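Local coordinates for chloroplastic group IIB intron splicing facilitator CRS2, chloroplastic (Zea mays, PDB 1RYN), which facilitates the splicing of group IIB introns in chloroplasts in complexes with CAF1 or CAF2, and lacks peptidyl-tRNA hydrolase activity although it belongs to that family, at residues N44-L49 / G77-Y82; E28-I33 / V62-S67. The protein carries 3 engineered substitutions. One frame throughout, in Å; residues are numbered along the deposited sequence.

Interaction 1 of 2, residues N44-L49 / G77-Y82; sequences NQFKSL and GPLAAY. Engineered in segment 44-49: N44 (natural residue Ile), F46 (natural residue Ser).
P78, L79 and Y82, one side of helix 73-83, receive the ring of F46, an engineered residue in the two-residue turn, F46-K47, of a short β-hairpin. The hairpin joins the weakly bonded strand 43-45 to strand 48-55 at the edge of the sheet, and both turn residues have the left-handed backbone of a turn close to type I'. P78 comes first: its CB lies 3.7 Å from F46 CD1, and its carbonyl oxygen sits off-centre over one face of the ring. Since proline has no N-H to give, the helix is kinked here, and its ring, apolar and compact, suits contact with an aromatic edge carbon. L79 follows, with its CA over that face too and its branch point CG 3.8 Å from F46 CD2. The fork of leucine suits this place, because CD1 reaches on to S48 OG while the side chain also touches V63 of the sheet. One turn beyond P78, Y82 closes the far end. With its CG anti to the backbone N (chi1 -171°), its ring takes F46 CE2 over one face, the two planes inclined at 55°. This oblique pair is tight, F46 CZ lying 3.2 Å from Y82 CG. Behind the ring the turn is braced from within: S48 OG donates to F46 O at 2.8 Å, approaching from above the carbonyl plane.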
loop_
_atom_site.group_PDB
_atom_site.type_symbol
_atom_site.label_atom_id
_atom_site.label_comp_id
_atom_site.label_asym_id
_atom_site.label_seq_id
_atom_site.Cartn_x
_atom_site.Cartn_y
_atom_site.Cartn_z
ATOM N N ASN A 44 9.320 8.075 14.508
ATOM C CA ASN A 44 10.298 7.208 13.890
ATOM C C ASN A 44 10.664 6.028 14.785
ATOM O O ASN A 44 11.333 6.175 15.838
ATOM C CB ASN A 44 11.563 7.936 13.430
ATOM C CG ASN A 44 12.678 6.923 13.255
ATOM O OD1 ASN A 44 12.671 6.146 12.296
ATOM N ND2 ASN A 44 13.597 6.861 14.221
ATOM N N GLN A 45 10.206 4.853 14.356
ATOM C CA GLN A 45 10.439 3.614 15.068
ATOM C C GLN A 45 10.585 2.462 14.115
ATOM O O GLN A 45 9.931 2.377 13.097
ATOM C CB GLN A 45 9.251 3.222 15.954
ATOM C CG GLN A 45 8.679 4.377 16.760
ATOM C CD GLN A 45 9.318 4.401 18.124
ATOM O OE1 GLN A 45 10.477 4.799 18.270
ATOM N NE2 GLN A 45 8.547 4.018 19.134
ATOM N N PHE A 46 11.437 1.531 14.482
ATOM C CA PHE A 46 11.631 0.366 13.666
ATOM C C PHE A 46 11.908 0.670 12.214
ATOM O O PHE A 46 11.322 0.050 11.330
ATOM C CB PHE A 46 10.392 -0.532 13.737
ATOM C CG PHE A 46 9.958 -0.765 15.146
ATOM C CD1 PHE A 46 10.489 -1.803 15.906
ATOM C CD2 PHE A 46 9.001 0.064 15.730
ATOM C CE1 PHE A 46 10.064 -2.012 17.221
ATOM C CE2 PHE A 46 8.575 -0.130 17.043
ATOM C CZ PHE A 46 9.107 -1.176 17.794
ATOM N N LYS A 47 12.795 1.604 11.945
ATOM C CA LYS A 47 13.097 1.892 10.550
ATOM C C LYS A 47 11.901 2.390 9.735
ATOM O O LYS A 47 11.774 2.135 8.516
ATOM C CB LYS A 47 13.854 0.749 9.857
ATOM C CG LYS A 47 15.279 1.147 9.447
ATOM C CD LYS A 47 15.917 0.253 8.380
ATOM C CE LYS A 47 17.334 0.662 7.969
ATOM N NZ LYS A 47 18.003 -0.307 7.072
ATOM N N SER A 48 11.023 3.127 10.414
ATOM C CA SER A 48 9.849 3.657 9.715
ATOM C C SER A 48 9.332 4.925 10.339
ATOM O O SER A 48 9.619 5.263 11.493
ATOM C CB SER A 48 8.710 2.652 9.691
ATOM O OG SER A 48 9.150 1.381 10.125
ATOM N N LEU A 49 8.544 5.630 9.555
ATOM C CA LEU A 49 7.912 6.842 10.015
ATOM C C LEU A 49 6.455 6.448 10.131
ATOM O O LEU A 49 5.894 5.828 9.204
ATOM C CB LEU A 49 8.069 8.002 9.010
ATOM C CG LEU A 49 9.402 8.712 9.135
ATOM C CD1 LEU A 49 9.348 10.036 8.388
ATOM C CD2 LEU A 49 9.675 8.958 10.607
ATOM N N GLY A 77 7.605 -6.325 10.231
ATOM C CA GLY A 77 7.611 -7.445 11.151
ATOM C C GLY A 77 7.673 -7.019 12.628
ATOM O O GLY A 77 6.843 -7.387 13.431
ATOM N N PRO A 78 8.685 -6.258 12.982
ATOM C CA PRO A 78 8.873 -5.819 14.313
ATOM C C PRO A 78 7.833 -4.811 14.675
ATOM O O PRO A 78 7.377 -4.787 15.814
ATOM C CB PRO A 78 10.250 -5.174 14.368
ATOM C CG PRO A 78 10.711 -5.019 12.929
ATOM C CD PRO A 78 9.776 -5.840 12.073
ATOM N N LEU A 79 7.470 -3.970 13.722
ATOM C CA LEU A 79 6.457 -2.990 14.037
ATOM C C LEU A 79 5.151 -3.644 14.506
ATOM O O LEU A 79 4.549 -3.220 15.520
ATOM C CB LEU A 79 6.125 -2.074 12.848
ATOM C CG LEU A 79 6.224 -0.616 13.251
ATOM C CD1 LEU A 79 6.101 0.248 12.011
ATOM C CD2 LEU A 79 5.142 -0.293 14.281
ATOM N N ALA A 80 4.707 -4.673 13.734
ATOM C CA ALA A 80 3.477 -5.426 14.031
ATOM C C ALA A 80 3.502 -6.052 15.430
ATOM O O ALA A 80 2.501 -6.008 16.202
ATOM C CB ALA A 80 3.207 -6.496 12.984
ATOM N N ALA A 81 4.674 -6.623 15.753
ATOM C CA ALA A 81 4.898 -7.277 17.048
ATOM C C ALA A 81 4.809 -6.279 18.178
ATOM O O ALA A 81 4.164 -6.518 19.212
ATOM C CB ALA A 81 6.233 -8.012 17.087
ATOM N N TYR A 82 5.475 -5.147 17.951
ATOM C CA TYR A 82 5.479 -4.120 18.949
ATOM C C TYR A 82 4.072 -3.723 19.360
ATOM O O TYR A 82 3.722 -3.758 20.518
ATOM C CB TYR A 82 6.308 -2.899 18.514
ATOM C CG TYR A 82 6.522 -1.882 19.617
ATOM C CD1 TYR A 82 7.512 -2.052 20.589
ATOM C CD2 TYR A 82 5.747 -0.726 19.671
ATOM C CE1 TYR A 82 7.718 -1.102 21.593
ATOM C CE2 TYR A 82 5.954 0.234 20.662
ATOM C CZ TYR A 82 6.936 0.052 21.632
ATOM O OH TYR A 82 7.119 1.007 22.617
#

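Interaction 2 of 2, residues E28-I33 / V62-S67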
loop_
_atom_site.group_PDB
_atom_site.type_symbol
_atom_site.label_atom_id
_atom_site.label_comp_id
_atom_site.label_asym_id
_atom_site.label_seq_id
_atom_site.Cartn_x
_atom_site.Cartn_y
_atom_site.Cartn_z
ATOM N N GLU A 28 2.504 7.155 -1.823
ATOM C CA GLU A 28 1.528 8.182 -2.116
ATOM C C GLU A 28 0.197 7.904 -1.408
ATOM O O GLU A 28 -0.412 8.781 -0.782
ATOM C CB GLU A 28 1.266 8.238 -3.638
ATOM C CG GLU A 28 2.469 8.750 -4.473
ATOM C CD GLU A 28 2.127 9.249 -5.869
ATOM O OE1 GLU A 28 2.876 9.076 -6.810
ATOM O OE2 GLU A 28 0.986 9.930 -5.967
ATOM N N MET A 29 -0.262 6.658 -1.543
ATOM C CA MET A 29 -1.534 6.212 -0.964
ATOM C C MET A 29 -1.518 6.383 0.526
ATOM O O MET A 29 -2.410 6.959 1.111
ATOM C CB MET A 29 -1.892 4.777 -1.439
ATOM C CG MET A 29 -3.183 4.228 -0.891
ATOM S SD MET A 29 -4.623 4.605 -1.902
ATOM C CE MET A 29 -4.236 3.929 -3.537
ATOM N N VAL A 30 -0.464 5.922 1.155
ATOM C CA VAL A 30 -0.364 6.096 2.579
ATOM C C VAL A 30 -0.341 7.596 2.958
ATOM O O VAL A 30 -1.022 7.983 3.902
ATOM C CB VAL A 30 0.579 5.065 3.260
ATOM C CG1 VAL A 30 2.052 5.428 3.180
ATOM C CG2 VAL A 30 0.162 4.739 4.683
ATOM N N ASP A 31 0.351 8.486 2.206
ATOM C CA ASP A 31 0.299 9.924 2.548
ATOM C C ASP A 31 -1.111 10.405 2.443
ATOM O O ASP A 31 -1.476 11.294 3.167
ATOM C CB ASP A 31 1.030 10.905 1.628
ATOM C CG ASP A 31 2.487 10.664 1.595
ATOM O OD1 ASP A 31 3.233 11.155 0.768
ATOM O OD2 ASP A 31 2.854 9.841 2.538
ATOM N N ARG A 32 -1.873 9.833 1.499
ATOM C CA ARG A 32 -3.269 10.219 1.294
ATOM C C ARG A 32 -4.175 9.797 2.433
ATOM O O ARG A 32 -4.977 10.568 2.925
ATOM C CB ARG A 32 -3.866 9.711 -0.011
ATOM C CG ARG A 32 -5.352 10.003 -0.095
ATOM C CD ARG A 32 -5.663 11.434 -0.528
ATOM N NE ARG A 32 -5.126 11.741 -1.844
ATOM C CZ ARG A 32 -5.863 11.878 -2.935
ATOM N NH1 ARG A 32 -7.185 11.750 -2.912
ATOM N NH2 ARG A 32 -5.257 12.159 -4.080
ATOM N N ILE A 33 -4.078 8.562 2.844
ATOM C CA ILE A 33 -4.924 8.136 3.922
ATOM C C ILE A 33 -4.584 8.988 5.147
ATOM O O ILE A 33 -5.459 9.560 5.767
ATOM C CB ILE A 33 -4.803 6.620 4.200
ATOM C CG1 ILE A 33 -5.249 5.790 2.982
ATOM C CG2 ILE A 33 -5.651 6.243 5.410
ATOM C CD1 ILE A 33 -4.470 4.479 2.782
ATOM N N VAL A 62 -0.494 4.100 10.612
ATOM C CA VAL A 62 -0.178 4.199 9.226
ATOM C C VAL A 62 1.312 4.405 9.210
ATOM O O VAL A 62 1.865 5.148 10.018
ATOM C CB VAL A 62 -1.009 5.194 8.483
ATOM C CG1 VAL A 62 -2.476 4.918 8.819
ATOM C CG2 VAL A 62 -0.629 6.580 8.941
ATOM N N VAL A 63 1.932 3.702 8.294
ATOM C CA VAL A 63 3.343 3.650 8.203
ATOM C C VAL A 63 3.957 3.715 6.835
ATOM O O VAL A 63 3.408 3.240 5.853
ATOM C CB VAL A 63 3.555 2.161 8.517
ATOM C CG1 VAL A 63 5.004 1.802 8.738
ATOM C CG2 VAL A 63 2.686 1.752 9.674
ATOM N N LYS A 64 5.158 4.241 6.807
ATOM C CA LYS A 64 5.924 4.288 5.573
ATOM C C LYS A 64 7.306 3.794 5.954
ATOM O O LYS A 64 8.072 4.534 6.552
ATOM C CB LYS A 64 6.023 5.684 4.996
ATOM C CG LYS A 64 4.852 6.025 4.090
ATOM C CD LYS A 64 4.513 7.514 4.076
ATOM C CE LYS A 64 5.724 8.434 3.970
ATOM N NZ LYS A 64 5.548 9.529 2.996
ATOM N N PRO A 65 7.620 2.548 5.686
ATOM C CA PRO A 65 8.958 2.065 6.063
ATOM C C PRO A 65 10.072 2.948 5.451
ATOM O O PRO A 65 9.949 3.509 4.357
ATOM C CB PRO A 65 9.040 0.588 5.650
ATOM C CG PRO A 65 7.585 0.182 5.415
ATOM C CD PRO A 65 6.823 1.462 5.068
ATOM N N GLN A 66 11.161 3.096 6.166
ATOM C CA GLN A 66 12.225 3.936 5.698
ATOM C C GLN A 66 13.461 3.134 5.358
ATOM O O GLN A 66 14.553 3.673 5.138
ATOM C CB GLN A 66 12.568 4.865 6.874
ATOM C CG GLN A 66 12.973 6.297 6.486
ATOM C CD GLN A 66 11.853 7.065 5.845
ATOM O OE1 GLN A 66 12.092 8.129 5.255
ATOM N NE2 GLN A 66 10.658 6.492 5.877
ATOM N N SER A 67 13.299 1.837 5.301
ATOM C CA SER A 67 14.414 0.978 5.015
ATOM C C SER A 67 14.675 0.651 3.550
ATOM O O SER A 67 15.629 -0.092 3.270
ATOM C CB SER A 67 14.298 -0.310 5.816
ATOM O OG SER A 67 13.092 -0.978 5.476
#
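V30 and D31 of helix 25-37 meet V62 and K64 of strand 58-65 where this helix packs on the mixed sheet of the peptidyl-tRNA hydrolase α/β fold. The two segments run nearly antiparallel, at 151°, with their axes 8.6 Å apart. V30 points toward the strand, its methyls spread over the backbone: CG1 lies 3.7 Å from V63 O, and CG2 is 4.0 Å from V62 CB. The two valines lie alongside each other, pointing opposite ways, and short β-branched residues suit a layer in which helix and sheet lie so close. K64 leaves the strand on the same side as V62 and passes V30 obliquely, its stem beside one methyl, V30 CG1, where the modelled approach is too short and doubtful. Bends at chi3 (44°) and chi4 turn the end of the chain to D31, whose side chain it meets at about a right angle. D31 starts out facing away from the strand, and with CG beside its own backbone N (chi1 -63°) its carboxylate comes round to the lysine. F27 adds a cation-pi contact to the same ammonium group. Replacing K64 with a leucine would probably leave the D31 carboxylate without its countercharge and the F27 ring without its cation. The salt bridge is one-sided: K64 NZ donates to D31 OD2 at 2.8 Å, on that oxygen's syn lone pair, and lies 3.6 Å from D31 OD1.

In the fold
Interaction 1 lies at the edge of the fold, its centre about 16 Å from that of the chain, whereas interaction 2 is a buried contact about 8 Å from it. Both rest on the same part of the sheet: strands 48-55 and 58-65 are neighbours, joined by a probable hydrogen bond from K64 N to L49 O, and K47 O probably accepts another from Q66 N. The two helices take opposite faces of strand 58-65, V62 and K64 facing helix 25-37 while V63 touches L79 of helix 73-83. Chemistry follows place: interaction 1 is apolar and aromatic, partly open to solvent, while interaction 2 joins packed valines to an ion pair on their partly exposed side.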